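Local coordinates for SCARECROW-LIKE protein 7 (Oryza sativa Japonica Group, PDB 5HYZ) that probably acts as a transcription factor in plant development and abiotic stress resistance, and binds DNA in vitro, with its GRAS domain involved in the binding, at residues H188-N191 and K192-L196; V281-R285 and W286-E290. One frame throughout, in Å; residues are numbered along the deposited sequence.

Interaction 1 of 2, residues H188-N191 and K192-L196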
loop_
_atom_site.group_PDB
_atom_site.type_symbol
_atom_site.label_atom_id
_atom_site.label_comp_id
_atom_site.label_asym_id
_atom_site.label_seq_id
_atom_site.Cartn_x
_atom_site.Cartn_y
_atom_site.Cartn_z
ATOM N N HIS A 188 -4.180 27.296 20.313
ATOM C CA HIS A 188 -3.680 28.289 21.279
ATOM C C HIS A 188 -4.687 28.640 22.365
ATOM O O HIS A 188 -4.315 29.238 23.351
ATOM C CB HIS A 188 -3.197 29.593 20.576
ATOM C CG HIS A 188 -4.278 30.374 19.889
ATOM N ND1 HIS A 188 -5.180 31.165 20.576
ATOM C CD2 HIS A 188 -4.588 30.500 18.578
ATOM C CE1 HIS A 188 -6.011 31.730 19.714
ATOM N NE2 HIS A 188 -5.671 31.354 18.495
ATOM N N GLU A 189 -5.956 28.258 22.221
ATOM C CA GLU A 189 -6.906 28.441 23.294
ATOM C C GLU A 189 -7.201 27.230 24.134
ATOM O O GLU A 189 -7.926 27.330 25.109
ATOM C CB GLU A 189 -8.226 28.895 22.740
ATOM C CG GLU A 189 -8.115 30.132 21.932
ATOM C CD GLU A 189 -9.485 30.630 21.552
ATOM O OE1 GLU A 189 -10.486 29.848 21.691
ATOM O OE2 GLU A 189 -9.577 31.800 21.136
ATOM N N LEU A 190 -6.687 26.062 23.752
ATOM C CA LEU A 190 -7.008 24.839 24.481
ATOM C C LEU A 190 -6.190 24.759 25.792
ATOM O O LEU A 190 -5.070 25.284 25.884
ATOM C CB LEU A 190 -6.682 23.604 23.567
ATOM C CG LEU A 190 -7.476 23.626 22.268
ATOM C CD1 LEU A 190 -7.076 22.363 21.469
ATOM C CD2 LEU A 190 -9.005 23.551 22.528
ATOM N N ASN A 191 -6.724 24.038 26.763
ATOM C CA ASN A 191 -6.075 23.777 28.062
ATOM C C ASN A 191 -6.140 22.297 28.353
ATOM O O ASN A 191 -6.922 21.591 27.716
ATOM C CB ASN A 191 -6.811 24.505 29.208
ATOM C CG ASN A 191 -6.883 25.970 28.961
ATOM O OD1 ASN A 191 -7.975 26.557 28.868
ATOM N ND2 ASN A 191 -5.715 26.577 28.785
ATOM N N LYS A 192 -5.374 21.863 29.354
ATOM C CA LYS A 192 -5.373 20.447 29.729
ATOM C C LYS A 192 -6.786 19.918 29.950
ATOM O O LYS A 192 -7.153 18.791 29.524
ATOM C CB LYS A 192 -4.574 20.233 31.000
ATOM C CG LYS A 192 -4.658 18.816 31.532
ATOM C CD LYS A 192 -3.681 18.625 32.683
ATOM C CE LYS A 192 -3.925 17.293 33.406
ATOM N NZ LYS A 192 -3.267 17.378 34.775
ATOM N N SER A 193 -7.652 20.713 30.590
ATOM C CA SER A 193 -8.931 20.139 30.926
ATOM C C SER A 193 -9.766 19.810 29.668
ATOM O O SER A 193 -10.685 19.000 29.731
ATOM C CB SER A 193 -9.737 21.092 31.846
ATOM O OG SER A 193 -9.948 22.279 31.148
ATOM N N ASP A 194 -9.469 20.469 28.548
ATOM C CA ASP A 194 -10.213 20.227 27.298
ATOM C C ASP A 194 -10.017 18.839 26.746
ATOM O O ASP A 194 -10.856 18.345 25.999
ATOM C CB ASP A 194 -9.835 21.221 26.215
ATOM C CG ASP A 194 -10.191 22.649 26.598
ATOM O OD1 ASP A 194 -11.255 22.821 27.240
ATOM O OD2 ASP A 194 -9.397 23.570 26.317
ATOM N N PHE A 195 -8.930 18.180 27.163
ATOM C CA PHE A 195 -8.675 16.843 26.608
ATOM C C PHE A 195 -9.351 15.733 27.393
ATOM O O PHE A 195 -9.349 14.580 26.939
ATOM C CB PHE A 195 -7.141 16.650 26.533
ATOM C CG PHE A 195 -6.518 17.617 25.575
ATOM C CD1 PHE A 195 -6.224 18.943 25.947
ATOM C CD2 PHE A 195 -6.318 17.244 24.252
ATOM C CE1 PHE A 195 -5.677 19.830 24.991
ATOM C CE2 PHE A 195 -5.815 18.099 23.322
ATOM C CZ PHE A 195 -5.494 19.408 23.661
ATOM N N LEU A 196 -9.923 16.064 28.569
ATOM C CA LEU A 196 -10.718 15.103 29.345
ATOM C C LEU A 196 -9.938 13.794 29.612
ATOM O O LEU A 196 -10.458 12.684 29.461
ATOM C CB LEU A 196 -12.051 14.813 28.628
ATOM C CG LEU A 196 -12.870 16.088 28.423
ATOM C CD1 LEU A 196 -14.029 15.776 27.452
ATOM C CD2 LEU A 196 -13.472 16.481 29.783
HETATM O O HOH W 1 -9.952 26.185 26.767
HETATM O O HOH W 2 -10.848 24.801 29.286
#

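Interaction 2 of 2, residues V281-R285 and W286-E290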
loop_
_atom_site.group_PDB
_atom_site.type_symbol
_atom_site.label_atom_id
_atom_site.label_comp_id
_atom_site.label_asym_id
_atom_site.label_seq_id
_atom_site.Cartn_x
_atom_site.Cartn_y
_atom_site.Cartn_z
ATOM N N VAL A 281 1.178 18.068 -11.309
ATOM C CA VAL A 281 1.358 19.522 -11.337
ATOM C C VAL A 281 0.641 20.186 -10.191
ATOM O O VAL A 281 1.142 21.154 -9.623
ATOM C CB VAL A 281 0.860 20.136 -12.674
ATOM C CG1 VAL A 281 1.187 21.609 -12.713
ATOM C CG2 VAL A 281 1.513 19.479 -13.782
ATOM N N ARG A 282 -0.531 19.682 -9.832
ATOM C CA ARG A 282 -1.240 20.250 -8.715
ATOM C C ARG A 282 -0.345 20.155 -7.470
ATOM O O ARG A 282 -0.230 21.103 -6.719
ATOM C CB ARG A 282 -2.584 19.538 -8.459
ATOM C CG ARG A 282 -3.423 20.223 -7.376
ATOM C CD ARG A 282 -4.785 19.547 -7.157
ATOM N NE ARG A 282 -5.512 19.456 -8.421
ATOM C CZ ARG A 282 -5.622 18.350 -9.155
ATOM N NH1 ARG A 282 -5.065 17.220 -8.736
ATOM N NH2 ARG A 282 -6.300 18.362 -10.302
ATOM N N VAL A 283 0.266 18.996 -7.257
ATOM C CA VAL A 283 1.117 18.864 -6.076
ATOM C C VAL A 283 2.299 19.836 -6.134
ATOM O O VAL A 283 2.575 20.570 -5.172
ATOM C CB VAL A 283 1.653 17.419 -5.947
ATOM C CG1 VAL A 283 2.729 17.338 -4.827
ATOM C CG2 VAL A 283 0.481 16.478 -5.658
ATOM N N GLU A 284 2.983 19.826 -7.262
ATOM C CA GLU A 284 4.156 20.670 -7.463
ATOM C C GLU A 284 3.849 22.170 -7.302
ATOM O O GLU A 284 4.625 22.915 -6.709
ATOM C CB GLU A 284 4.775 20.356 -8.825
ATOM C CG GLU A 284 5.469 18.956 -8.846
ATOM C CD GLU A 284 5.775 18.464 -10.230
ATOM O OE1 GLU A 284 5.208 19.042 -11.179
ATOM O OE2 GLU A 284 6.572 17.513 -10.385
ATOM N N ARG A 285 2.691 22.616 -7.761
ATOM C CA ARG A 285 2.352 24.039 -7.691
ATOM C C ARG A 285 1.678 24.474 -6.394
ATOM O O ARG A 285 2.109 25.436 -5.754
ATOM C CB ARG A 285 1.461 24.386 -8.887
ATOM C CG ARG A 285 0.920 25.779 -8.825
ATOM C CD ARG A 285 0.050 26.066 -10.015
ATOM N NE ARG A 285 -0.365 27.476 -9.984
ATOM C CZ ARG A 285 -1.177 28.049 -10.876
ATOM N NH1 ARG A 285 -1.659 27.338 -11.890
ATOM N NH2 ARG A 285 -1.500 29.332 -10.761
ATOM N N TRP A 286 0.622 23.762 -5.987
ATOM C CA TRP A 286 -0.217 24.181 -4.885
ATOM C C TRP A 286 0.265 23.697 -3.550
ATOM O O TRP A 286 -0.091 24.269 -2.528
ATOM C CB TRP A 286 -1.666 23.707 -5.122
ATOM C CG TRP A 286 -2.224 24.453 -6.267
ATOM C CD1 TRP A 286 -2.558 23.968 -7.513
ATOM C CD2 TRP A 286 -2.421 25.867 -6.315
ATOM N NE1 TRP A 286 -2.998 25.001 -8.308
ATOM C CE2 TRP A 286 -2.920 26.176 -7.599
ATOM C CE3 TRP A 286 -2.241 26.906 -5.384
ATOM C CZ2 TRP A 286 -3.242 27.490 -7.981
ATOM C CZ3 TRP A 286 -2.560 28.215 -5.760
ATOM C CH2 TRP A 286 -3.059 28.493 -7.050
HETATM N N MSE A 287 1.070 22.646 -3.531
HETATM C CA MSE A 287 1.605 22.235 -2.238
HETATM C C MSE A 287 3.068 22.667 -2.165
HETATM O O MSE A 287 3.388 23.559 -1.383
HETATM C CB MSE A 287 1.449 20.731 -2.021
HETATM C CG MSE A 287 1.928 20.312 -0.644
HETATM SE SE MSE A 287 1.580 18.369 -0.396
HETATM C CE MSE A 287 -0.128 18.511 0.642
ATOM N N PHE A 288 3.925 22.106 -3.015
ATOM C CA PHE A 288 5.346 22.414 -2.930
ATOM C C PHE A 288 5.637 23.871 -3.328
ATOM O O PHE A 288 6.375 24.583 -2.624
ATOM C CB PHE A 288 6.169 21.474 -3.800
ATOM C CG PHE A 288 6.080 20.008 -3.398
ATOM C CD1 PHE A 288 5.674 19.634 -2.136
ATOM C CD2 PHE A 288 6.452 19.039 -4.292
ATOM C CE1 PHE A 288 5.610 18.288 -1.793
ATOM C CE2 PHE A 288 6.412 17.694 -3.948
ATOM C CZ PHE A 288 5.997 17.335 -2.712
ATOM N N GLY A 289 5.059 24.328 -4.430
ATOM C CA GLY A 289 5.319 25.698 -4.896
ATOM C C GLY A 289 4.945 26.773 -3.900
ATOM O O GLY A 289 5.682 27.758 -3.682
ATOM N N GLU A 290 3.797 26.597 -3.248
ATOM C CA GLU A 290 3.410 27.529 -2.191
ATOM C C GLU A 290 4.384 27.499 -1.001
ATOM O O GLU A 290 4.716 28.539 -0.429
ATOM C CB GLU A 290 1.997 27.221 -1.691
ATOM C CG GLU A 290 0.953 27.533 -2.757
ATOM C CD GLU A 290 0.884 29.034 -2.996
ATOM O OE1 GLU A 290 0.358 29.727 -2.102
ATOM O OE2 GLU A 290 1.434 29.504 -4.020
#

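Interaction 1 of 2, residues H188-N191 and K192-L196
D194 turns its side chain back over N191. Its OD2 accepts a hydrogen bond from N191 N at 2.8 Å, and the N-H points at it with an angle of 159°. The donor sits above the carboxylate plane. The bond is returned by the backbone, since D194 N donates to N191 O at 2.9 Å. CG of D194 is anti to its carbonyl carbon and beside its backbone N (chi1 -63°), which carries the carboxylate toward the start of the turn. OD2 also rests 3.3 Å from L190 CA. The side chain of N191 lies near the carboxylate and crosses it obliquely, its amide plane tilted 32° from the carboxylate plane.

Residues 191-194 form a type I turn. Two further turns of this type follow, closed by F195 N to K192 O and L196 N to S193 O. All lie in the loop between strands 177-182 and 202-208 of the GRAS domain, in or at the predicted leucine repeat II region.

Two waters bind on the polar side. Water 1 bridges E189 O and D194 OD2, the latter at 2.7 Å. Water 2 is bonded to D194 OD1 at 2.9 Å and weakly to N191 OD1. D194 OD1 also has R185 as a long, weak ion-pair partner.

The apolar side is buried. L190 and F195 cross at about a right angle, with L190 CD1 4.0 Å from F195 CZ. The F195 ring brings its edge to N191 O, CD1 lying 3.3 Å from that oxygen. L183 touches both side chains, and F195 also meets L228 of helix 220-231.

Interaction 2 of 2, residues V281-R285 and W286-E290
V283 O takes two backbone hydrogen bonds, from M287 N and F288 N, each at 3.0 Å. The bond from F288 N is the straighter, with an N-H angle of 165° against 143° for M287 N. This shared acceptor marks the change from alpha-type to wider pi-type turns. Before it, W286 N donates to R282 O in the normal i+4 pattern. After it the spacing becomes i+5. G289 N reaches E284 O at 2.7 Å, and E290 N reaches R285 O in a weak bond of 3.2 Å. M287 is selenomethionine.

R285 is fully extended. CG stands anti to the backbone N (chi1 173°), and the straight chain beyond it lies alongside the indole of W286. Its CG makes a CH-pi contact 4.0 Å from the centre of the five-membered indole ring. Further out, R285 NE lies 3.5 Å from W286 CZ2, and the guanidinium is nearly parallel to the indole. R282 CG touches W286 CD1. V283 CG1 sits over the F288 ring face in a second CH-pi contact, between residues paired i to i+5 across the wide turn.

The buried carboxylate of E284 has both oxygens engaged. OE2 forms a salt bridge with R280, one turn earlier, and OE1 forms another with R42 of helix 39-57.

These residues belong to helix 278-296, in the predicted PFYRE region. Helix 74-86 meets R282, V283 and W286. Helix 251-272 packs against V283, E284 and F288 through L269, while Y46 of helix 39-57 touches E284 and R285.

How the interactions relate
Both contacts are local, but they join different parts of the GRAS domain. Interaction 2 is the more buried, with five of nine touching residues buried and one exposed, against two buried and three exposed of seven in interaction 1. Interaction 1 shapes a loop between two strands of the central sheet, with helix 220-231 beside it. Interaction 2 lies within a long helix that has three other helices around it. Their centres are about 34 Å apart and they do not touch. Interaction 1 adds a side-chain carboxylate and waters to its main-chain turn bonds. In interaction 2 the bonds across the contact are all main-chain, and its buried carboxylate pairs with arginines. Neither touches the second subunit of the homodimer.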